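Local structure of dipeptidase (Streptococcus thermophilus, 3PEB) at residues S25-V30 with F104-V109; P98-E103 with G121-L126. The protein is probably a manganese-dependent hydrolase of the M24B peptidase family, represented here by its N-terminal creatinase/prolidase-type domain alone. One frame throughout, in Å; residues are numbered along the deposited sequence.

Contact 1: S25-V30 with F104-V109; sequences SDPVTV and FDNLNV. With EDO (1,2-ethanediol), chain E.
Asn-106 and Leu-107, in the loop between strand 96-102 and helix 109-118, meet Ser-25 and Asp-26 just ahead of helix 27-34. Asn-106 does most of the work. A chi1 of 175° swings the Asn-106 amide away from its backbone N and across to Ser-25, whose OG donates to Asn-106 OD1 at 2.6 Å, lying 18° from the carbonyl plane. The rest of the amide lies over Asp-26: carboxylate and amide planes are stacked, 10° apart, with Asp-26 CB 3.6 Å from Asn-106 CG. The backbone oxygen of Asn-106 faces another way and accepts a hydrogen bond from O1 of an ethanediol, probably left by the crystallisation liquor. Leu-107 follows, its CD2 branch set 3.5 Å from Ser-25 OG and also touching Ser-25 CB, while the same side chain packs on Phe-112 and Leu-115 of helix 109-118. Asn-108 closes the loop as N-cap of that helix, its OD1 accepting from Lys-111 N. Asp-26 plays the same part across the contact: Asp-26 OD1 takes Val-28 N at 3.0 Å, from above the carboxylate plane. Small, polar Ser-25 thus suits a buried place where one hydroxyl must serve an amide and still leave room for a leucine methyl. A single bond and one flat stack join the loops that lead into helices 27-34 and 109-118, and the uncharged amide probably stacks on the carboxylate at little electrostatic cost.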
ATOM      1  N   SER A  25      -4.352   1.967  -1.642  1.00 24.21           N
ATOM      2  CA  SER A  25      -4.510   3.345  -1.249  1.00 23.65           C
ATOM      3  C   SER A  25      -5.892   3.717  -0.727  1.00 24.86           C
ATOM      4  O   SER A  25      -6.011   4.708   0.004  1.00 25.38           O
ATOM      5  CB  SER A  25      -4.185   4.277  -2.430  1.00 23.09           C
ATOM      6  OG  SER A  25      -4.981   3.970  -3.545  1.00 23.55           O
ATOM      7  N   ASP A  26      -6.930   2.979  -1.109  1.00 24.46           N
ATOM      8  CA  ASP A  26      -8.287   3.315  -0.729  1.00 25.16           C
ATOM      9  C   ASP A  26      -8.448   2.943   0.731  1.00 25.84           C
ATOM     10  O   ASP A  26      -8.218   1.781   1.093  1.00 24.36           O
ATOM     11  CB  ASP A  26      -9.284   2.520  -1.605  1.00 25.79           C
ATOM     12  CG  ASP A  26     -10.712   2.931  -1.382  1.00 29.10           C
ATOM     13  OD1 ASP A  26     -11.029   3.516  -0.320  1.00 28.84           O
ATOM     14  OD2 ASP A  26     -11.519   2.721  -2.306  1.00 30.50           O
ATOM     15  N   PRO A  27      -8.808   3.922   1.598  1.00 26.09           N
ATOM     16  CA  PRO A  27      -8.999   3.592   3.017  1.00 26.53           C
ATOM     17  C   PRO A  27     -10.006   2.487   3.276  1.00 27.12           C
ATOM     18  O   PRO A  27      -9.849   1.693   4.224  1.00 27.91           O
ATOM     19  CB  PRO A  27      -9.487   4.930   3.632  1.00 27.68           C
ATOM     20  CG  PRO A  27      -8.863   5.977   2.716  1.00 27.86           C
ATOM     21  CD  PRO A  27      -9.024   5.368   1.336  1.00 26.78           C
ATOM     22  N   VAL A  28     -11.020   2.395   2.431  1.00 28.16           N
ATOM     23  CA  VAL A  28     -12.014   1.322   2.543  1.00 28.94           C
ATOM     24  C   VAL A  28     -11.341  -0.048   2.317  1.00 28.56           C
ATOM     25  O   VAL A  28     -11.584  -1.005   3.066  1.00 28.61           O
ATOM     26  CB  VAL A  28     -13.180   1.562   1.567  1.00 30.36           C
ATOM     27  CG1 VAL A  28     -14.148   0.394   1.579  1.00 32.90           C
ATOM     28  CG2 VAL A  28     -13.918   2.899   1.926  1.00 31.74           C
ATOM     29  N   THR A  29     -10.468  -0.132   1.322  1.00 27.42           N
ATOM     30  CA  THR A  29      -9.721  -1.372   1.027  1.00 26.32           C
ATOM     31  C   THR A  29      -8.710  -1.684   2.123  1.00 26.87           C
ATOM     32  O   THR A  29      -8.557  -2.868   2.501  1.00 27.95           O
ATOM     33  CB  THR A  29      -8.976  -1.292  -0.324  1.00 26.86           C
ATOM     34  OG1 THR A  29      -9.866  -0.808  -1.342  1.00 25.05           O
ATOM     35  CG2 THR A  29      -8.361  -2.656  -0.744  1.00 24.83           C
ATOM     36  N   VAL A  30      -8.002  -0.654   2.635  1.00 26.53           N
ATOM     37  CA  VAL A  30      -7.073  -0.897   3.728  1.00 26.06           C
ATOM     38  C   VAL A  30      -7.826  -1.538   4.910  1.00 26.65           C
ATOM     39  O   VAL A  30      -7.385  -2.526   5.471  1.00 26.52           O
ATOM     40  CB  VAL A  30      -6.328   0.370   4.167  1.00 25.79           C
ATOM     41  CG1 VAL A  30      -5.534   0.090   5.435  1.00 26.34           C
ATOM     42  CG2 VAL A  30      -5.367   0.872   3.058  1.00 23.21           C
ATOM     43  N   PHE A 104      -6.502   1.988  -9.422  1.00 25.48           N
ATOM     44  CA  PHE A 104      -6.607   3.114 -10.368  1.00 26.62           C
ATOM     45  C   PHE A 104      -7.877   3.930 -10.182  1.00 28.30           C
ATOM     46  O   PHE A 104      -7.895   5.094 -10.562  1.00 28.75           O
ATOM     47  CB  PHE A 104      -6.545   2.644 -11.814  1.00 28.07           C
ATOM     48  CG  PHE A 104      -5.159   2.217 -12.298  1.00 28.58           C
ATOM     49  CD1 PHE A 104      -4.061   2.110 -11.451  1.00 29.15           C
ATOM     50  CD2 PHE A 104      -4.985   1.908 -13.648  1.00 31.64           C
ATOM     51  CE1 PHE A 104      -2.821   1.705 -11.953  1.00 29.92           C
ATOM     52  CE2 PHE A 104      -3.768   1.501 -14.138  1.00 31.47           C
ATOM     53  CZ  PHE A 104      -2.691   1.375 -13.292  1.00 29.78           C
ATOM     54  N   ASP A 105      -8.943   3.342  -9.628  1.00 28.36           N
ATOM     55  CA  ASP A 105     -10.156   4.101  -9.376  1.00 29.80           C
ATOM     56  C   ASP A 105     -10.000   5.001  -8.149  1.00 28.03           C
ATOM     57  O   ASP A 105     -10.749   5.960  -7.996  1.00 29.53           O
ATOM     58  CB  ASP A 105     -11.393   3.186  -9.204  1.00 31.03           C
ATOM     59  CG  ASP A 105     -11.954   2.654 -10.518  1.00 36.09           C
ATOM     60  OD1 ASP A 105     -11.329   2.758 -11.604  1.00 38.91           O
ATOM     61  OD2 ASP A 105     -13.069   2.084 -10.455  1.00 37.58           O
ATOM     62  N   ASN A 106      -9.021   4.744  -7.292  1.00 26.84           N
ATOM     63  CA  ASN A 106      -8.849   5.495  -6.065  1.00 26.27           C
ATOM     64  C   ASN A 106      -7.724   6.534  -6.147  1.00 26.22           C
ATOM     65  O   ASN A 106      -7.890   7.652  -5.679  1.00 26.51           O
ATOM     66  CB  ASN A 106      -8.568   4.578  -4.860  1.00 25.69           C
ATOM     67  CG  ASN A 106      -8.264   5.363  -3.584  1.00 26.70           C
ATOM     68  OD1 ASN A 106      -7.113   5.475  -3.163  1.00 25.98           O
ATOM     69  ND2 ASN A 106      -9.316   5.965  -2.992  1.00 26.86           N
ATOM     70  N   LEU A 107      -6.578   6.140  -6.678  1.00 25.27           N
ATOM     71  CA  LEU A 107      -5.422   7.020  -6.778  1.00 25.73           C
ATOM     72  C   LEU A 107      -5.702   8.187  -7.691  1.00 25.68           C
ATOM     73  O   LEU A 107      -6.178   8.005  -8.803  1.00 28.36           O
ATOM     74  CB  LEU A 107      -4.214   6.328  -7.383  1.00 26.03           C
ATOM     75  CG  LEU A 107      -3.347   5.419  -6.599  1.00 27.39           C
ATOM     76  CD1 LEU A 107      -2.256   4.895  -7.576  1.00 28.11           C
ATOM     77  CD2 LEU A 107      -2.750   6.066  -5.306  1.00 25.21           C
ATOM     78  N   ASN A 108      -5.432   9.384  -7.217  1.00 24.61           N
ATOM     79  CA  ASN A 108      -5.412  10.535  -8.102  1.00 24.60           C
ATOM     80  C   ASN A 108      -4.088  10.619  -8.833  1.00 23.94           C
ATOM     81  O   ASN A 108      -3.164   9.895  -8.509  1.00 23.03           O
ATOM     82  CB  ASN A 108      -5.857  11.816  -7.401  1.00 25.71           C
ATOM     83  CG  ASN A 108      -4.885  12.285  -6.332  1.00 26.17           C
ATOM     84  OD1 ASN A 108      -3.790  11.777  -6.226  1.00 28.83           O
ATOM     85  ND2 ASN A 108      -5.330  13.234  -5.509  1.00 27.14           N
ATOM     86  N   VAL A 109      -4.007  11.480  -9.834  1.00 23.82           N
ATOM     87  CA  VAL A 109      -2.811  11.577 -10.664  1.00 25.16           C
ATOM     88  C   VAL A 109      -1.621  12.104  -9.827  1.00 24.61           C
ATOM     89  O   VAL A 109      -0.494  11.639 -10.000  1.00 24.76           O
ATOM     90  CB  VAL A 109      -3.071  12.421 -11.909  1.00 27.16           C
ATOM     91  CG1 VAL A 109      -1.752  12.752 -12.655  1.00 29.04           C
ATOM     92  CG2 VAL A 109      -4.078  11.691 -12.847  1.00 28.46           C
TER
HETATM   93  C1  EDO E 138      -9.910   9.788  -7.005  0.50 57.72           C
HETATM   94  O1  EDO E 138     -10.231   9.171  -5.755  0.50 58.33           O
HETATM   95  C2  EDO E 138      -9.335  11.181  -6.793  0.50 57.70           C
HETATM   96  O2  EDO E 138     -10.374  12.163  -6.751  0.50 58.17           O

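Contact 2: P98-E103 with G121-L126; sequences PIIYAE and GRFENL. With EDO (1,2-ethanediol), chain J.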
ATOM      1  N   PRO A  98       9.199  -5.044 -11.210  1.00 34.97           N
ATOM      2  CA  PRO A  98       8.789  -4.874 -12.595  1.00 35.18           C
ATOM      3  C   PRO A  98       7.310  -4.581 -12.849  1.00 33.34           C
ATOM      4  O   PRO A  98       6.997  -3.757 -13.705  1.00 32.26           O
ATOM      5  CB  PRO A  98       9.191  -6.190 -13.240  1.00 36.50           C
ATOM      6  CG  PRO A  98      10.370  -6.632 -12.461  1.00 37.84           C
ATOM      7  CD  PRO A  98      10.089  -6.210 -11.044  1.00 36.42           C
ATOM      8  N   ILE A  99       6.414  -5.254 -12.134  1.00 31.79           N
ATOM      9  CA  ILE A  99       4.986  -5.021 -12.279  1.00 30.07           C
ATOM     10  C   ILE A  99       4.370  -4.743 -10.916  1.00 28.43           C
ATOM     11  O   ILE A  99       4.501  -5.557  -9.978  1.00 26.92           O
ATOM     12  CB  ILE A  99       4.275  -6.215 -12.935  1.00 30.84           C
ATOM     13  CG1 ILE A  99       4.896  -6.546 -14.299  1.00 34.22           C
ATOM     14  CG2 ILE A  99       2.786  -5.924 -13.049  1.00 29.70           C
ATOM     15  CD1 ILE A  99       4.397  -7.818 -14.932  1.00 36.16           C
ATOM     16  N   ILE A 100       3.720  -3.584 -10.792  1.00 26.60           N
ATOM     17  CA  ILE A 100       3.129  -3.159  -9.537  1.00 25.57           C
ATOM     18  C   ILE A 100       1.644  -2.944  -9.725  1.00 24.94           C
ATOM     19  O   ILE A 100       1.238  -2.248 -10.666  1.00 25.76           O
ATOM     20  CB  ILE A 100       3.773  -1.859  -9.037  1.00 25.57           C
ATOM     21  CG1 ILE A 100       5.274  -2.065  -8.824  1.00 28.10           C
ATOM     22  CG2 ILE A 100       3.099  -1.349  -7.747  1.00 24.62           C
ATOM     23  CD1 ILE A 100       6.036  -0.794  -8.536  1.00 28.31           C
ATOM     24  N   TYR A 101       0.827  -3.514  -8.831  1.00 24.00           N
ATOM     25  CA  TYR A 101      -0.615  -3.310  -8.896  1.00 24.09           C
ATOM     26  C   TYR A 101      -1.024  -2.160  -7.968  1.00 23.52           C
ATOM     27  O   TYR A 101      -0.543  -2.067  -6.860  1.00 24.08           O
ATOM     28  CB  TYR A 101      -1.398  -4.590  -8.567  1.00 24.43           C
ATOM     29  CG  TYR A 101      -1.579  -5.454  -9.791  1.00 26.22           C
ATOM     30  CD1 TYR A 101      -0.566  -6.309 -10.211  1.00 27.24           C
ATOM     31  CD2 TYR A 101      -2.740  -5.368 -10.561  1.00 27.15           C
ATOM     32  CE1 TYR A 101      -0.713  -7.070 -11.361  1.00 29.51           C
ATOM     33  CE2 TYR A 101      -2.904  -6.120 -11.698  1.00 28.29           C
ATOM     34  CZ  TYR A 101      -1.884  -6.978 -12.099  1.00 29.05           C
ATOM     35  OH  TYR A 101      -2.035  -7.713 -13.233  1.00 29.74           O
ATOM     36  N   ALA A 102      -1.936  -1.310  -8.435  1.00 23.56           N
ATOM     37  CA  ALA A 102      -2.440  -0.193  -7.640  1.00 22.95           C
ATOM     38  C   ALA A 102      -3.900   0.058  -7.983  1.00 23.31           C
ATOM     39  O   ALA A 102      -4.409  -0.420  -9.011  1.00 24.28           O
ATOM     40  CB  ALA A 102      -1.575   1.079  -7.855  1.00 23.09           C
ATOM     41  N   GLU A 103      -4.603   0.767  -7.105  1.00 22.55           N
ATOM     42  CA  GLU A 103      -6.039   0.934  -7.280  1.00 23.15           C
ATOM     43  C   GLU A 103      -6.315   2.182  -8.126  1.00 24.20           C
ATOM     44  O   GLU A 103      -6.395   3.277  -7.583  1.00 24.07           O
ATOM     45  CB  GLU A 103      -6.739   1.062  -5.936  1.00 22.44           C
ATOM     46  CG  GLU A 103      -6.572  -0.159  -5.021  1.00 23.69           C
ATOM     47  CD  GLU A 103      -7.231   0.052  -3.683  1.00 24.40           C
ATOM     48  OE1 GLU A 103      -6.548   0.631  -2.801  1.00 23.98           O
ATOM     49  OE2 GLU A 103      -8.433  -0.321  -3.526  1.00 25.72           O
ATOM     50  N   GLY A 121       8.989   0.675 -12.166  1.00 39.37           N
ATOM     51  CA  GLY A 121       8.246  -0.420 -12.760  1.00 38.83           C
ATOM     52  C   GLY A 121       6.952   0.027 -13.406  1.00 38.21           C
ATOM     53  O   GLY A 121       6.608   1.216 -13.396  1.00 39.03           O
ATOM     54  N   ARG A 122       6.242  -0.951 -13.948  1.00 36.93           N
ATOM     55  CA  ARG A 122       5.018  -0.762 -14.692  1.00 37.07           C
ATOM     56  C   ARG A 122       3.835  -0.980 -13.772  1.00 33.92           C
ATOM     57  O   ARG A 122       3.778  -1.986 -13.045  1.00 31.80           O
ATOM     58  CB  ARG A 122       4.949  -1.793 -15.829  1.00 39.29           C
ATOM     59  CG  ARG A 122       3.699  -1.653 -16.661  1.00 44.59           C
ATOM     60  CD  ARG A 122       3.744  -2.496 -17.911  1.00 50.88           C
ATOM     61  NE  ARG A 122       3.211  -3.839 -17.680  1.00 53.79           N
ATOM     62  CZ  ARG A 122       3.913  -4.966 -17.734  1.00 57.32           C
ATOM     63  NH1 ARG A 122       5.216  -4.960 -18.008  1.00 60.28           N
ATOM     64  NH2 ARG A 122       3.298  -6.124 -17.522  1.00 58.52           N
ATOM     65  N   PHE A 123       2.873  -0.067 -13.822  1.00 31.48           N
ATOM     66  CA  PHE A 123       1.708  -0.176 -12.980  1.00 29.58           C
ATOM     67  C   PHE A 123       0.520  -0.784 -13.731  1.00 29.91           C
ATOM     68  O   PHE A 123       0.254  -0.470 -14.906  1.00 30.63           O
ATOM     69  CB  PHE A 123       1.314   1.186 -12.415  1.00 29.57           C
ATOM     70  CG  PHE A 123       2.200   1.675 -11.304  1.00 28.98           C
ATOM     71  CD1 PHE A 123       3.442   2.227 -11.570  1.00 31.78           C
ATOM     72  CD2 PHE A 123       1.751   1.645 -10.000  1.00 30.38           C
ATOM     73  CE1 PHE A 123       4.244   2.707 -10.529  1.00 31.35           C
ATOM     74  CE2 PHE A 123       2.547   2.126  -8.945  1.00 29.98           C
ATOM     75  CZ  PHE A 123       3.791   2.641  -9.216  1.00 31.41           C
ATOM     76  N   GLU A 124      -0.213  -1.622 -13.016  1.00 28.14           N
ATOM     77  CA  GLU A 124      -1.418  -2.281 -13.497  1.00 29.34           C
ATOM     78  C   GLU A 124      -2.516  -2.075 -12.477  1.00 28.14           C
ATOM     79  O   GLU A 124      -2.237  -1.766 -11.326  1.00 27.62           O
ATOM     80  CB  GLU A 124      -1.197  -3.780 -13.689  1.00 30.51           C
ATOM     81  CG  GLU A 124      -0.172  -4.157 -14.775  1.00 33.83           C
ATOM     82  CD  GLU A 124      -0.631  -3.860 -16.194  1.00 41.52           C
ATOM     83  OE1 GLU A 124      -1.836  -3.575 -16.411  1.00 43.88           O
ATOM     84  OE2 GLU A 124       0.232  -3.914 -17.106  1.00 45.34           O
ATOM     85  N   ASN A 125      -3.763  -2.244 -12.911  1.00 28.44           N
ATOM     86  CA  ASN A 125      -4.940  -1.891 -12.111  1.00 28.37           C
ATOM     87  C   ASN A 125      -5.440  -3.049 -11.208  1.00 27.58           C
ATOM     88  O   ASN A 125      -5.826  -4.089 -11.697  1.00 28.44           O
ATOM     89  CB  ASN A 125      -6.074  -1.486 -13.039  1.00 29.59           C
ATOM     90  CG  ASN A 125      -7.221  -0.829 -12.323  1.00 30.30           C
ATOM     91  OD1 ASN A 125      -7.147  -0.529 -11.125  1.00 26.22           O
ATOM     92  ND2 ASN A 125      -8.292  -0.530 -13.088  1.00 31.34           N
ATOM     93  N   LEU A 126      -5.421  -2.810  -9.905  1.00 26.07           N
ATOM     94  CA  LEU A 126      -5.887  -3.729  -8.858  1.00 25.32           C
ATOM     95  C   LEU A 126      -7.367  -3.601  -8.566  1.00 25.66           C
ATOM     96  O   LEU A 126      -7.948  -4.480  -7.918  1.00 25.86           O
ATOM     97  CB  LEU A 126      -5.142  -3.433  -7.559  1.00 24.47           C
ATOM     98  CG  LEU A 126      -5.252  -4.446  -6.403  1.00 25.13           C
ATOM     99  CD1 LEU A 126      -4.674  -5.815  -6.816  1.00 27.14           C
ATOM    100  CD2 LEU A 126      -4.522  -3.866  -5.196  1.00 24.36           C
TER
HETATM  101  C1  EDO J 143       2.887   3.292 -16.450  1.00 66.01           C
HETATM  102  O1  EDO J 143       3.032   2.167 -15.581  1.00 60.79           O
HETATM  103  C2  EDO J 143       4.169   4.113 -16.376  1.00 66.45           C
HETATM  104  O2  EDO J 143       5.066   3.548 -15.400  1.00 67.01           O
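Tyr-101 CG stands anti to its own carbonyl carbon (chi1 -86°), which turns the ring across to strand 122-125, where Glu-124 CB lies over one face, 3.7 Å from the centroid in a CH-pi contact. Glu-124 then bends at chi2 (-69°), turning its carboxylate back along its own strand to Arg-122. Glu-124 OE2 receives Arg-122 NE at 3.0 Å through its anti lone pair, in the guanidinium plane, and this salt bridge helps to hold the arginine head: Ile-99 CG1 lies over one face of the guanidinium, and Ile-99 CD1 is 3.3 Å from Arg-122 NH2. Long, amphipathic side chains suit this partly exposed face. The face with Ile-100, Ala-102 and Phe-123 is mostly apolar: Ile-100 CB lies over the Phe-123 ring, Ile-100 CG2 is 3.7 Å from Phe-123 CE2, and small Ala-102 fits at the ring's edge. Asn-125 on it spends its OD1 on Phe-104 N and Thr-127 N. Between the faces runs a parallel ladder of five backbone hydrogen bonds, from Arg-122 N to Pro-98 O at one end to Leu-126 N to Ala-102 O (2.7 Å) at the other. These are the parallel strands of a beta-alpha-beta crossover whose connecting helix, 109-118, sets Phe-112 edge-to-face with Phe-123. Strand 122-125 borders the sheet, strand 21-24 flanks 96-102 on its other side, and helix 6-16 packs against Tyr-101 and Leu-126 through Phe-13.

How the contacts relate
The chain runs directly from contact 2 into contact 1, since Glu-103 ends one segment and Phe-104 begins the other; the two centres lie 13 Å apart. Glu-103 ties them together: its OE2 is 2.7 Å from Thr-29 OG1 and its OE1 2.8 Å from Ser-25 N, both probable hydrogen bonds, and OE1 also accepts from Asp-26 N, so the carboxylate meets the N-terminal end of helix 27-34 and the residues just before it. Phe-104 CZ packs 3.5 Å from Glu-124 C. A sodium ion lies about 5 Å from the Phe-123 side chain. The catalytic M24 part, where manganese is presumably bound, is absent from this construct, so neither contact can be placed against the active site.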